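Local coordinates for electron transfer flavoprotein, beta subunit (PDB 7KOE) that binds flavin-adenine dinucleotide and probably carries electrons between redox partners as part of an electron transfer flavoprotein, at residues V15-Q20 / Y68-G73; P75-A80 / A92-D97; L128-K133 / A191-T196. All coordinates share one frame; numbering follows the deposited sequence.

Contact 1. Residues V15-Q20 / Y68-G73; sequences VVCIKQ and YVITMG. With FAD (flavin-adenine dinucleotide), chain I.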
loop_
_atom_site.group_PDB
_atom_site.type_symbol
_atom_site.label_atom_id
_atom_site.label_comp_id
_atom_site.label_asym_id
_atom_site.label_seq_id
_atom_site.Cartn_x
_atom_site.Cartn_y
_atom_site.Cartn_z
ATOM N N VAL A 15 53.195 -6.404 -6.515
ATOM C CA VAL A 15 51.842 -6.731 -6.089
ATOM C C VAL A 15 51.028 -5.451 -6.146
ATOM O O VAL A 15 51.412 -4.443 -5.547
ATOM C CB VAL A 15 51.821 -7.345 -4.679
ATOM C CG1 VAL A 15 50.439 -7.269 -4.076
ATOM C CG2 VAL A 15 52.269 -8.774 -4.736
ATOM N N VAL A 16 49.922 -5.476 -6.876
ATOM C CA VAL A 16 49.090 -4.297 -7.050
ATOM C C VAL A 16 47.794 -4.526 -6.294
ATOM O O VAL A 16 46.948 -5.313 -6.722
ATOM C CB VAL A 16 48.820 -4.001 -8.528
ATOM C CG1 VAL A 16 48.157 -2.659 -8.674
ATOM C CG2 VAL A 16 50.096 -4.038 -9.287
ATOM N N CYS A 17 47.624 -3.848 -5.168
ATOM C CA CYS A 17 46.364 -3.914 -4.443
ATOM C C CYS A 17 45.374 -2.981 -5.120
ATOM O O CYS A 17 45.545 -1.762 -5.078
ATOM C CB CYS A 17 46.569 -3.538 -2.980
ATOM S SG CYS A 17 48.001 -4.314 -2.217
ATOM N N ILE A 18 44.352 -3.542 -5.760
ATOM C CA ILE A 18 43.304 -2.754 -6.392
ATOM C C ILE A 18 42.002 -2.976 -5.637
ATOM O O ILE A 18 41.814 -3.974 -4.940
ATOM C CB ILE A 18 43.129 -3.079 -7.890
ATOM C CG1 ILE A 18 42.463 -4.438 -8.083
ATOM C CG2 ILE A 18 44.455 -3.045 -8.602
ATOM C CD1 ILE A 18 41.992 -4.687 -9.478
ATOM N N LYS A 19 41.096 -2.015 -5.769
ATOM C CA LYS A 19 39.817 -2.064 -5.081
ATOM C C LYS A 19 38.695 -1.853 -6.080
ATOM O O LYS A 19 38.754 -0.931 -6.898
ATOM C CB LYS A 19 39.739 -1.008 -3.981
ATOM C CG LYS A 19 38.578 -1.204 -3.035
ATOM C CD LYS A 19 38.254 0.067 -2.304
ATOM C CE LYS A 19 36.990 -0.067 -1.495
ATOM N NZ LYS A 19 36.508 1.261 -1.054
ATOM N N GLN A 20 37.676 -2.700 -6.009
ATOM C CA GLN A 20 36.497 -2.519 -6.837
ATOM C C GLN A 20 35.643 -1.399 -6.266
ATOM O O GLN A 20 35.186 -1.474 -5.124
ATOM C CB GLN A 20 35.700 -3.811 -6.921
ATOM C CG GLN A 20 34.741 -3.833 -8.075
ATOM C CD GLN A 20 33.673 -4.874 -7.914
ATOM O OE1 GLN A 20 33.235 -5.158 -6.804
ATOM N NE2 GLN A 20 33.243 -5.452 -9.025
ATOM N N TYR A 68 51.507 -9.581 -9.510
ATOM C CA TYR A 68 50.259 -10.107 -8.985
ATOM C C TYR A 68 49.335 -8.937 -8.700
ATOM O O TYR A 68 49.792 -7.805 -8.541
ATOM C CB TYR A 68 50.481 -10.905 -7.703
ATOM C CG TYR A 68 50.829 -12.355 -7.910
ATOM C CD1 TYR A 68 51.838 -12.730 -8.784
ATOM C CD2 TYR A 68 50.156 -13.349 -7.219
ATOM C CE1 TYR A 68 52.160 -14.055 -8.972
ATOM C CE2 TYR A 68 50.473 -14.677 -7.395
ATOM C CZ TYR A 68 51.476 -15.024 -8.275
ATOM O OH TYR A 68 51.796 -16.348 -8.459
ATOM N N VAL A 69 48.038 -9.202 -8.644
ATOM C CA VAL A 69 47.048 -8.201 -8.267
ATOM C C VAL A 69 46.113 -8.831 -7.244
ATOM O O VAL A 69 45.688 -9.977 -7.407
ATOM C CB VAL A 69 46.313 -7.634 -9.503
ATOM C CG1 VAL A 69 45.759 -8.711 -10.383
ATOM C CG2 VAL A 69 45.197 -6.706 -9.106
ATOM N N ILE A 70 45.853 -8.113 -6.157
ATOM C CA ILE A 70 45.133 -8.665 -5.019
ATOM C C ILE A 70 43.980 -7.736 -4.662
ATOM O O ILE A 70 44.096 -6.510 -4.766
ATOM C CB ILE A 70 46.090 -8.906 -3.826
ATOM C CG1 ILE A 70 45.385 -9.585 -2.654
ATOM C CG2 ILE A 70 46.777 -7.632 -3.384
ATOM C CD1 ILE A 70 46.310 -9.940 -1.536
ATOM N N THR A 71 42.841 -8.323 -4.307
ATOM C CA THR A 71 41.672 -7.566 -3.890
ATOM C C THR A 71 41.009 -8.274 -2.726
ATOM O O THR A 71 40.723 -9.471 -2.805
ATOM C CB THR A 71 40.668 -7.401 -5.033
ATOM O OG1 THR A 71 41.329 -6.847 -6.171
ATOM C CG2 THR A 71 39.537 -6.474 -4.629
ATOM N N MET A 72 40.781 -7.538 -1.650
ATOM C CA MET A 72 39.951 -7.984 -0.540
ATOM C C MET A 72 38.598 -7.313 -0.725
ATOM O O MET A 72 38.446 -6.120 -0.460
ATOM C CB MET A 72 40.585 -7.620 0.797
ATOM C CG MET A 72 39.758 -8.005 2.000
ATOM S SD MET A 72 39.851 -6.794 3.325
ATOM C CE MET A 72 38.495 -5.712 2.895
ATOM N N GLY A 73 37.620 -8.070 -1.205
ATOM C CA GLY A 73 36.325 -7.504 -1.479
ATOM C C GLY A 73 35.209 -8.523 -1.531
ATOM O O GLY A 73 35.369 -9.680 -1.132
HETATM P PA FAD I . 41.920 3.648 0.248
HETATM O O1A FAD I . 41.963 5.129 0.101
HETATM O O2A FAD I . 42.598 3.024 1.418
HETATM O O5B FAD I . 42.462 2.964 -1.091
HETATM C C5B FAD I . 43.861 3.131 -1.409
HETATM C C4B FAD I . 44.326 1.964 -2.243
HETATM O O4B FAD I . 44.450 0.792 -1.400
HETATM C C3B FAD I . 43.389 1.510 -3.365
HETATM O O3B FAD I . 43.562 2.285 -4.543
HETATM C C2B FAD I . 43.874 0.074 -3.569
HETATM O O2B FAD I . 45.067 0.006 -4.317
HETATM C C1B FAD I . 44.098 -0.364 -2.126
HETATM N N9A FAD I . 42.905 -0.933 -1.528
HETATM C C8A FAD I . 41.872 -0.271 -0.928
HETATM N N7A FAD I . 40.933 -1.080 -0.499
HETATM C C5A FAD I . 41.379 -2.348 -0.847
HETATM C C6A FAD I . 40.832 -3.632 -0.673
HETATM N N6A FAD I . 39.665 -3.866 -0.082
HETATM N N1A FAD I . 41.545 -4.679 -1.150
HETATM C C2A FAD I . 42.717 -4.438 -1.748
HETATM N N3A FAD I . 43.328 -3.278 -1.964
HETATM C C4A FAD I . 42.595 -2.263 -1.484
HETATM N N1 FAD I . 37.598 3.021 6.752
HETATM C C2 FAD I . 38.477 3.683 7.534
HETATM O O2 FAD I . 39.515 3.143 7.911
HETATM N N3 FAD I . 38.264 4.958 7.934
HETATM C C4 FAD I . 37.139 5.654 7.569
HETATM O O4 FAD I . 36.987 6.803 7.950
HETATM C C4X FAD I . 36.198 5.003 6.759
HETATM N N5 FAD I . 35.121 5.654 6.406
HETATM C C5X FAD I . 34.218 4.992 5.618
HETATM C C6 FAD I . 33.051 5.672 5.230
HETATM C C7 FAD I . 32.100 5.072 4.443
HETATM C C7M FAD I . 30.859 5.830 4.048
HETATM C C8 FAD I . 32.298 3.742 4.009
HETATM C C8M FAD I . 31.270 3.062 3.143
HETATM C C9 FAD I . 33.440 3.064 4.380
HETATM C C9A FAD I . 34.417 3.668 5.186
HETATM N N10 FAD I . 35.578 3.012 5.581
HETATM C C10 FAD I . 36.505 3.650 6.379
HETATM C "C1'" FAD I . 35.819 1.625 5.147
HETATM C "C2'" FAD I . 37.093 1.492 4.336
HETATM O "O2'" FAD I . 36.880 1.981 3.021
HETATM C "C3'" FAD I . 37.546 0.034 4.248
HETATM O "O3'" FAD I . 38.168 -0.328 5.473
HETATM C "C4'" FAD I . 38.500 -0.239 3.084
HETATM O "O4'" FAD I . 39.265 -1.419 3.338
HETATM C "C5'" FAD I . 39.442 0.913 2.827
HETATM O "O5'" FAD I . 39.080 1.568 1.584
HETATM P P FAD I . 39.318 3.143 1.440
HETATM O O1P FAD I . 38.047 3.795 1.013
HETATM O O2P FAD I . 39.968 3.615 2.694
HETATM O O3P FAD I . 40.387 3.193 0.254
#
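Val15 and Val16 run beside Tyr68 and Val69 as neighbouring parallel strands, joined by a backbone ladder that reaches Ile18. Val16 N donates to Tyr68 O at 2.9 Å, Ile70 N answers to Val16 O, and Ile18 N finishes the run on Ile70 O at 3.1 Å.

Side chains pack on both faces of this ladder. On one, Ile70 CG2 touches both Val15 CG1 and Cys17 SG, 3.7 Å from each. With CG1 of Ile70 opposite the backbone N (chi1 -176°), the short CG2 branch is the one left to fill that notch. Val69 turns to the face it shares with Val16, and its CG2 reaches Ile18 CG1, just past the strand, at 3.7 Å. Helix 78-85 covers Val69 and Thr71.

Past Ile18 the segments part: the CA atoms of Cys17 and Ile70 are 4.9 Å apart, those of Gln20 and Gly73 7.3 Å, and Lys19 and Gln20 are partly exposed. The adenine of FAD lies at this split. Met72 N donates to its N1A at 3.0 Å, while N6A donates a hydrogen bond to Met72 O. Extended Lys19 runs past the base, CD 3.4 Å from N7A, and its NZ pairs with Asp137. The paired donor and acceptor of Met72 match the amino and ring-nitrogen pattern of adenine, consistent with backbone recognition of this base.

Contact 2. Residues P75-A80 / A92-D97; sequences PQAKEA and AVHLSD
His94 reaches from its strand to the turn that leads into helix 78-85, and its imidazole is the centre of the contact. Its CG stands opposite the backbone N (chi1 -159°), which carries the ring out from the strand toward Pro75, Ala77 and Lys78.

The interactions between the segments are van der Waals contacts around that ring. Pro75 CA meets the edge, near the ring plane, at 3.9 Å from His94 CE1. Two further approaches are slanted: Lys78 N comes to 3.8 Å from His94 CE1, and Ala77 CB to 4.0 Å from His94 NE2. Lys78 CB also lies beside His94 ND1, at 4.0 Å. One face of the imidazole is covered from within its own strand, where Ser96 CB sits 3.5 Å above the ring centre. The same serine makes the outer touch, its OG 3.8 Å from Pro75 CG, where the proline is exposed. Leu81, further along the helix, also packs on His94.

Charge is handled away from the ring. The Lys78 chain bends at its far end and takes NZ to a salt bridge with Glu217, with Glu79 OE2 a long second partner in its own segment.

Backbone bonding here belongs to the sheet: His94 pairs through its main chain with Ile219 and Trp221, which ties the strand that carries the ring into the sheet. The contact thus joins the helix to the second strand of a beta-alpha-beta unit, with the imidazole packed between the turn and Ser96. Since the two segments share no hydrogen bond, shape fit and van der Waals packing, rather than polar pairing, hold this junction.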
loop_
_atom_site.group_PDB
_atom_site.type_symbol
_atom_site.label_atom_id
_atom_site.label_comp_id
_atom_site.label_asym_id
_atom_site.label_seq_id
_atom_site.Cartn_x
_atom_site.Cartn_y
_atom_site.Cartn_z
ATOM N N PRO A 75 32.275 -11.066 -3.351
ATOM C CA PRO A 75 32.416 -12.016 -4.470
ATOM C C PRO A 75 32.192 -11.405 -5.843
ATOM O O PRO A 75 32.634 -11.988 -6.838
ATOM C CB PRO A 75 31.360 -13.082 -4.157
ATOM C CG PRO A 75 31.218 -13.036 -2.696
ATOM C CD PRO A 75 31.364 -11.597 -2.318
ATOM N N GLN A 76 31.534 -10.249 -5.933
ATOM C CA GLN A 76 31.397 -9.550 -7.202
ATOM C C GLN A 76 32.663 -8.815 -7.615
ATOM O O GLN A 76 32.706 -8.272 -8.722
ATOM C CB GLN A 76 30.239 -8.555 -7.133
ATOM C CG GLN A 76 30.395 -7.508 -6.053
ATOM C CD GLN A 76 29.688 -6.213 -6.394
ATOM O OE1 GLN A 76 29.606 -5.825 -7.560
ATOM N NE2 GLN A 76 29.173 -5.535 -5.377
ATOM N N ALA A 77 33.683 -8.778 -6.763
ATOM C CA ALA A 77 34.937 -8.110 -7.069
ATOM C C ALA A 77 35.932 -9.017 -7.775
ATOM O O ALA A 77 37.094 -8.635 -7.928
ATOM C CB ALA A 77 35.566 -7.547 -5.796
ATOM N N LYS A 78 35.515 -10.207 -8.198
ATOM C CA LYS A 78 36.357 -11.011 -9.070
ATOM C C LYS A 78 36.329 -10.522 -10.507
ATOM O O LYS A 78 37.174 -10.940 -11.302
ATOM C CB LYS A 78 35.937 -12.482 -9.017
ATOM C CG LYS A 78 34.804 -12.855 -9.958
ATOM C CD LYS A 78 34.471 -14.331 -9.856
ATOM C CE LYS A 78 35.504 -15.184 -10.566
ATOM N NZ LYS A 78 35.281 -15.201 -12.035
ATOM N N GLU A 79 35.380 -9.650 -10.855
ATOM C CA GLU A 79 35.354 -9.062 -12.184
ATOM C C GLU A 79 36.294 -7.874 -12.286
ATOM O O GLU A 79 36.753 -7.545 -13.384
ATOM C CB GLU A 79 33.931 -8.647 -12.546
ATOM C CG GLU A 79 32.898 -9.740 -12.325
ATOM C CD GLU A 79 33.147 -10.975 -13.176
ATOM O OE1 GLU A 79 33.525 -10.827 -14.358
ATOM O OE2 GLU A 79 32.960 -12.097 -12.661
ATOM N N ALA A 80 36.581 -7.215 -11.163
ATOM C CA ALA A 80 37.647 -6.224 -11.142
ATOM C C ALA A 80 39.006 -6.892 -11.244
ATOM O O ALA A 80 39.911 -6.379 -11.908
ATOM C CB ALA A 80 37.564 -5.384 -9.873
ATOM N N ALA A 92 46.006 -13.034 -10.512
ATOM C CA ALA A 92 45.083 -12.294 -9.673
ATOM C C ALA A 92 44.755 -13.128 -8.449
ATOM O O ALA A 92 44.706 -14.358 -8.514
ATOM C CB ALA A 92 43.800 -11.933 -10.414
ATOM N N VAL A 93 44.540 -12.453 -7.328
ATOM C CA VAL A 93 44.316 -13.109 -6.048
ATOM C C VAL A 93 43.114 -12.454 -5.393
ATOM O O VAL A 93 43.070 -11.228 -5.249
ATOM C CB VAL A 93 45.561 -13.019 -5.144
ATOM C CG1 VAL A 93 45.199 -13.233 -3.699
ATOM C CG2 VAL A 93 46.599 -14.030 -5.574
ATOM N N HIS A 94 42.133 -13.258 -5.015
ATOM C CA HIS A 94 40.932 -12.760 -4.373
ATOM C C HIS A 94 40.926 -13.169 -2.910
ATOM O O HIS A 94 41.134 -14.341 -2.588
ATOM C CB HIS A 94 39.684 -13.287 -5.074
ATOM C CG HIS A 94 38.467 -12.461 -4.826
ATOM N ND1 HIS A 94 37.217 -12.830 -5.267
ATOM C CD2 HIS A 94 38.306 -11.286 -4.176
ATOM C CE1 HIS A 94 36.338 -11.917 -4.902
ATOM N NE2 HIS A 94 36.972 -10.970 -4.237
ATOM N N LEU A 95 40.703 -12.204 -2.031
ATOM C CA LEU A 95 40.485 -12.464 -0.615
ATOM C C LEU A 95 38.986 -12.325 -0.396
ATOM O O LEU A 95 38.499 -11.277 0.024
ATOM C CB LEU A 95 41.279 -11.505 0.256
ATOM C CG LEU A 95 42.735 -11.274 -0.138
ATOM C CD1 LEU A 95 43.323 -10.190 0.725
ATOM C CD2 LEU A 95 43.536 -12.551 -0.011
ATOM N N SER A 96 38.252 -13.392 -0.688
ATOM C CA SER A 96 36.797 -13.364 -0.668
ATOM C C SER A 96 36.295 -14.183 0.507
ATOM O O SER A 96 36.438 -15.411 0.518
ATOM C CB SER A 96 36.210 -13.899 -1.974
ATOM O OG SER A 96 34.793 -13.877 -1.924
ATOM N N ASP A 97 35.701 -13.495 1.475
ATOM C CA ASP A 97 35.117 -14.080 2.671
ATOM C C ASP A 97 34.300 -12.984 3.333
ATOM O O ASP A 97 34.694 -11.816 3.327
ATOM C CB ASP A 97 36.188 -14.602 3.630
ATOM C CG ASP A 97 35.660 -15.646 4.576
ATOM O OD1 ASP A 97 34.449 -15.945 4.520
ATOM O OD2 ASP A 97 36.456 -16.174 5.381
#

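Contact 3. Residues L128-K133 / A191-T196; sequences LILTGK and AVLTIT. With FAD (flavin-adenine dinucleotide), chain I.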
loop_
_atom_site.group_PDB
_atom_site.type_symbol
_atom_site.label_atom_id
_atom_site.label_comp_id
_atom_site.label_asym_id
_atom_site.label_seq_id
_atom_site.Cartn_x
_atom_site.Cartn_y
_atom_site.Cartn_z
ATOM N N LEU A 128 57.923 -4.554 -4.683
ATOM C CA LEU A 128 57.190 -3.311 -4.887
ATOM C C LEU A 128 55.708 -3.577 -4.704
ATOM O O LEU A 128 55.181 -4.538 -5.261
ATOM C CB LEU A 128 57.454 -2.742 -6.283
ATOM C CG LEU A 128 57.066 -1.291 -6.544
ATOM C CD1 LEU A 128 57.457 -0.406 -5.385
ATOM C CD2 LEU A 128 57.732 -0.811 -7.807
ATOM N N ILE A 129 55.039 -2.727 -3.936
ATOM C CA ILE A 129 53.599 -2.809 -3.749
ATOM C C ILE A 129 52.989 -1.523 -4.282
ATOM O O ILE A 129 53.307 -0.433 -3.796
ATOM C CB ILE A 129 53.222 -3.030 -2.279
ATOM C CG1 ILE A 129 53.661 -4.418 -1.831
ATOM C CG2 ILE A 129 51.731 -2.858 -2.084
ATOM C CD1 ILE A 129 53.369 -4.708 -0.393
ATOM N N LEU A 130 52.126 -1.644 -5.279
ATOM C CA LEU A 130 51.495 -0.490 -5.900
ATOM C C LEU A 130 50.049 -0.406 -5.441
ATOM O O LEU A 130 49.267 -1.323 -5.683
ATOM C CB LEU A 130 51.556 -0.588 -7.421
ATOM C CG LEU A 130 52.913 -0.874 -8.044
ATOM C CD1 LEU A 130 52.774 -0.996 -9.532
ATOM C CD2 LEU A 130 53.839 0.242 -7.721
ATOM N N THR A 131 49.698 0.682 -4.775
ATOM C CA THR A 131 48.308 0.984 -4.491
ATOM C C THR A 131 47.936 2.274 -5.200
ATOM O O THR A 131 48.763 2.918 -5.842
ATOM C CB THR A 131 48.041 1.108 -2.984
ATOM O OG1 THR A 131 48.589 2.336 -2.497
ATOM C CG2 THR A 131 48.657 -0.047 -2.223
ATOM N N GLY A 132 46.683 2.641 -5.093
ATOM C CA GLY A 132 46.247 3.922 -5.594
ATOM C C GLY A 132 46.274 4.969 -4.513
ATOM O O GLY A 132 46.437 4.664 -3.337
ATOM N N LYS A 133 46.119 6.222 -4.936
ATOM C CA LYS A 133 46.143 7.328 -3.987
ATOM C C LYS A 133 44.917 7.296 -3.089
ATOM O O LYS A 133 45.011 7.535 -1.880
ATOM C CB LYS A 133 46.245 8.653 -4.739
ATOM C CG LYS A 133 46.402 9.860 -3.851
ATOM C CD LYS A 133 45.186 10.761 -3.928
ATOM C CE LYS A 133 45.287 11.890 -2.926
ATOM N NZ LYS A 133 44.112 12.801 -2.975
ATOM N N ALA A 191 59.576 -1.382 -1.539
ATOM C CA ALA A 191 58.841 -0.163 -1.255
ATOM C C ALA A 191 57.361 -0.382 -1.511
ATOM O O ALA A 191 56.959 -1.332 -2.181
ATOM C CB ALA A 191 59.344 1.002 -2.108
ATOM N N VAL A 192 56.549 0.512 -0.964
ATOM C CA VAL A 192 55.110 0.506 -1.180
ATOM C C VAL A 192 54.764 1.837 -1.827
ATOM O O VAL A 192 54.733 2.877 -1.160
ATOM C CB VAL A 192 54.324 0.289 0.116
ATOM C CG1 VAL A 192 52.833 0.435 -0.130
ATOM C CG2 VAL A 192 54.624 -1.077 0.675
ATOM N N LEU A 193 54.526 1.820 -3.131
ATOM C CA LEU A 193 54.151 3.039 -3.818
ATOM C C LEU A 193 52.665 3.314 -3.633
ATOM O O LEU A 193 51.904 2.484 -3.136
ATOM C CB LEU A 193 54.496 2.952 -5.298
ATOM C CG LEU A 193 55.979 3.053 -5.634
ATOM C CD1 LEU A 193 56.200 3.063 -7.125
ATOM C CD2 LEU A 193 56.520 4.302 -5.036
ATOM N N THR A 194 52.257 4.510 -4.034
ATOM C CA THR A 194 50.869 4.940 -3.910
ATOM C C THR A 194 50.640 5.944 -5.029
ATOM O O THR A 194 51.127 7.075 -4.964
ATOM C CB THR A 194 50.603 5.532 -2.529
ATOM O OG1 THR A 194 50.666 4.492 -1.546
ATOM C CG2 THR A 194 49.259 6.171 -2.449
ATOM N N ILE A 195 49.932 5.514 -6.063
ATOM C CA ILE A 195 49.957 6.155 -7.373
ATOM C C ILE A 195 48.764 7.087 -7.515
ATOM O O ILE A 195 47.646 6.749 -7.114
ATOM C CB ILE A 195 49.962 5.089 -8.484
ATOM C CG1 ILE A 195 50.957 3.977 -8.157
ATOM C CG2 ILE A 195 50.297 5.702 -9.810
ATOM C CD1 ILE A 195 52.390 4.412 -8.152
ATOM N N THR A 196 49.001 8.262 -8.094
ATOM C CA THR A 196 47.947 9.214 -8.396
ATOM C C THR A 196 47.426 9.012 -9.817
ATOM O O THR A 196 47.824 8.090 -10.528
ATOM C CB THR A 196 48.452 10.642 -8.226
ATOM O OG1 THR A 196 49.568 10.856 -9.094
ATOM C CG2 THR A 196 48.868 10.889 -6.804
HETATM P PA FAD I . 41.920 3.648 0.248
HETATM O O1A FAD I . 41.963 5.129 0.101
HETATM O O2A FAD I . 42.598 3.024 1.418
HETATM O O5B FAD I . 42.462 2.964 -1.091
HETATM C C5B FAD I . 43.861 3.131 -1.409
HETATM C C4B FAD I . 44.326 1.964 -2.243
HETATM O O4B FAD I . 44.450 0.792 -1.400
HETATM C C3B FAD I . 43.389 1.510 -3.365
HETATM O O3B FAD I . 43.562 2.285 -4.543
HETATM C C2B FAD I . 43.874 0.074 -3.569
HETATM O O2B FAD I . 45.067 0.006 -4.317
HETATM C C1B FAD I . 44.098 -0.364 -2.126
HETATM N N9A FAD I . 42.905 -0.933 -1.528
HETATM C C8A FAD I . 41.872 -0.271 -0.928
HETATM N N7A FAD I . 40.933 -1.080 -0.499
HETATM C C5A FAD I . 41.379 -2.348 -0.847
HETATM C C6A FAD I . 40.832 -3.632 -0.673
HETATM N N6A FAD I . 39.665 -3.866 -0.082
HETATM N N1A FAD I . 41.545 -4.679 -1.150
HETATM C C2A FAD I . 42.717 -4.438 -1.748
HETATM N N3A FAD I . 43.328 -3.278 -1.964
HETATM C C4A FAD I . 42.595 -2.263 -1.484
HETATM N N1 FAD I . 37.598 3.021 6.752
HETATM C C2 FAD I . 38.477 3.683 7.534
HETATM O O2 FAD I . 39.515 3.143 7.911
HETATM N N3 FAD I . 38.264 4.958 7.934
HETATM C C4 FAD I . 37.139 5.654 7.569
HETATM O O4 FAD I . 36.987 6.803 7.950
HETATM C C4X FAD I . 36.198 5.003 6.759
HETATM N N5 FAD I . 35.121 5.654 6.406
HETATM C C5X FAD I . 34.218 4.992 5.618
HETATM C C6 FAD I . 33.051 5.672 5.230
HETATM C C7 FAD I . 32.100 5.072 4.443
HETATM C C7M FAD I . 30.859 5.830 4.048
HETATM C C8 FAD I . 32.298 3.742 4.009
HETATM C C8M FAD I . 31.270 3.062 3.143
HETATM C C9 FAD I . 33.440 3.064 4.380
HETATM C C9A FAD I . 34.417 3.668 5.186
HETATM N N10 FAD I . 35.578 3.012 5.581
HETATM C C10 FAD I . 36.505 3.650 6.379
HETATM C "C1'" FAD I . 35.819 1.625 5.147
HETATM C "C2'" FAD I . 37.093 1.492 4.336
HETATM O "O2'" FAD I . 36.880 1.981 3.021
HETATM C "C3'" FAD I . 37.546 0.034 4.248
HETATM O "O3'" FAD I . 38.168 -0.328 5.473
HETATM C "C4'" FAD I . 38.500 -0.239 3.084
HETATM O "O4'" FAD I . 39.265 -1.419 3.338
HETATM C "C5'" FAD I . 39.442 0.913 2.827
HETATM O "O5'" FAD I . 39.080 1.568 1.584
HETATM P P FAD I . 39.318 3.143 1.440
HETATM O O1P FAD I . 38.047 3.795 1.013
HETATM O O2P FAD I . 39.968 3.615 2.694
HETATM O O3P FAD I . 40.387 3.193 0.254
#
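Thr131 and Thr194 bring their hydroxyls together through different rotations: Thr131 OG1 stands between its backbone N and carbonyl carbon (chi1 73°), while Thr194 OG1 lies opposite its carbonyl carbon (chi1 -69°). The two oxygens are 3.1 Å apart. Thr131 OG1 also donates to Gly132 O at 3.3 Å, a link to the next residue along the same strand. A valine here would probably leave the Thr194 hydroxyl without this neighbour and Gly132 O without its side-chain donor.

The backbones form a parallel ladder. Ile129 N donates to Ala191 O in the carbonyl plane at 3.0 Å, whereas Thr131 N approaches Leu193 O from above the plane; Ile195 N binds Thr131 O at 2.9 Å.

Leu130 and Leu193 lie side by side, with Leu130 CD2 3.7 Å from Leu193 CB, and Leu128 CD1 comes across to Leu193 CG at 3.8 Å. Helix 47-63 packs on Leu128 and Leu130. On the other face Ile129 and Val192 also run alongside each other, Ile129 CB 3.8 Å from Val192 CG2.

At the strand end Gly132 N donates to the FAD ribose oxygen O2B at 3.2 Å, and Lys133 NZ bonds to Tyr211 of a neighbouring electron transfer flavoprotein chain. Binding a nucleotide at the C-terminal ends of parallel strands is characteristic of the Rossmann-like HUP fold to which this domain belongs.

How the contacts relate
The three contacts come in series along the chain and all reach one sheet, in which five neighbouring parallel strands run in the order 91-95, 66-72, 13-22, 128-132, 191-195. Contact 1 takes the middle, about 8 Å from contact 2 and about 11 Å from contact 3 between centres. Strand 66-72 joins it to contact 2, through probable bonds such as Val69 O to Val93 N; strand 13-22 joins it to contact 3, by a probable bond from Leu130 N to Val15 O. Contacts 2 and 3, about 20 Å apart between centres, do not touch. Contacts 1 and 3 hold FAD, at its adenine and ribose, while contact 2 joins the turn before helix 78-85 to strand 91-95.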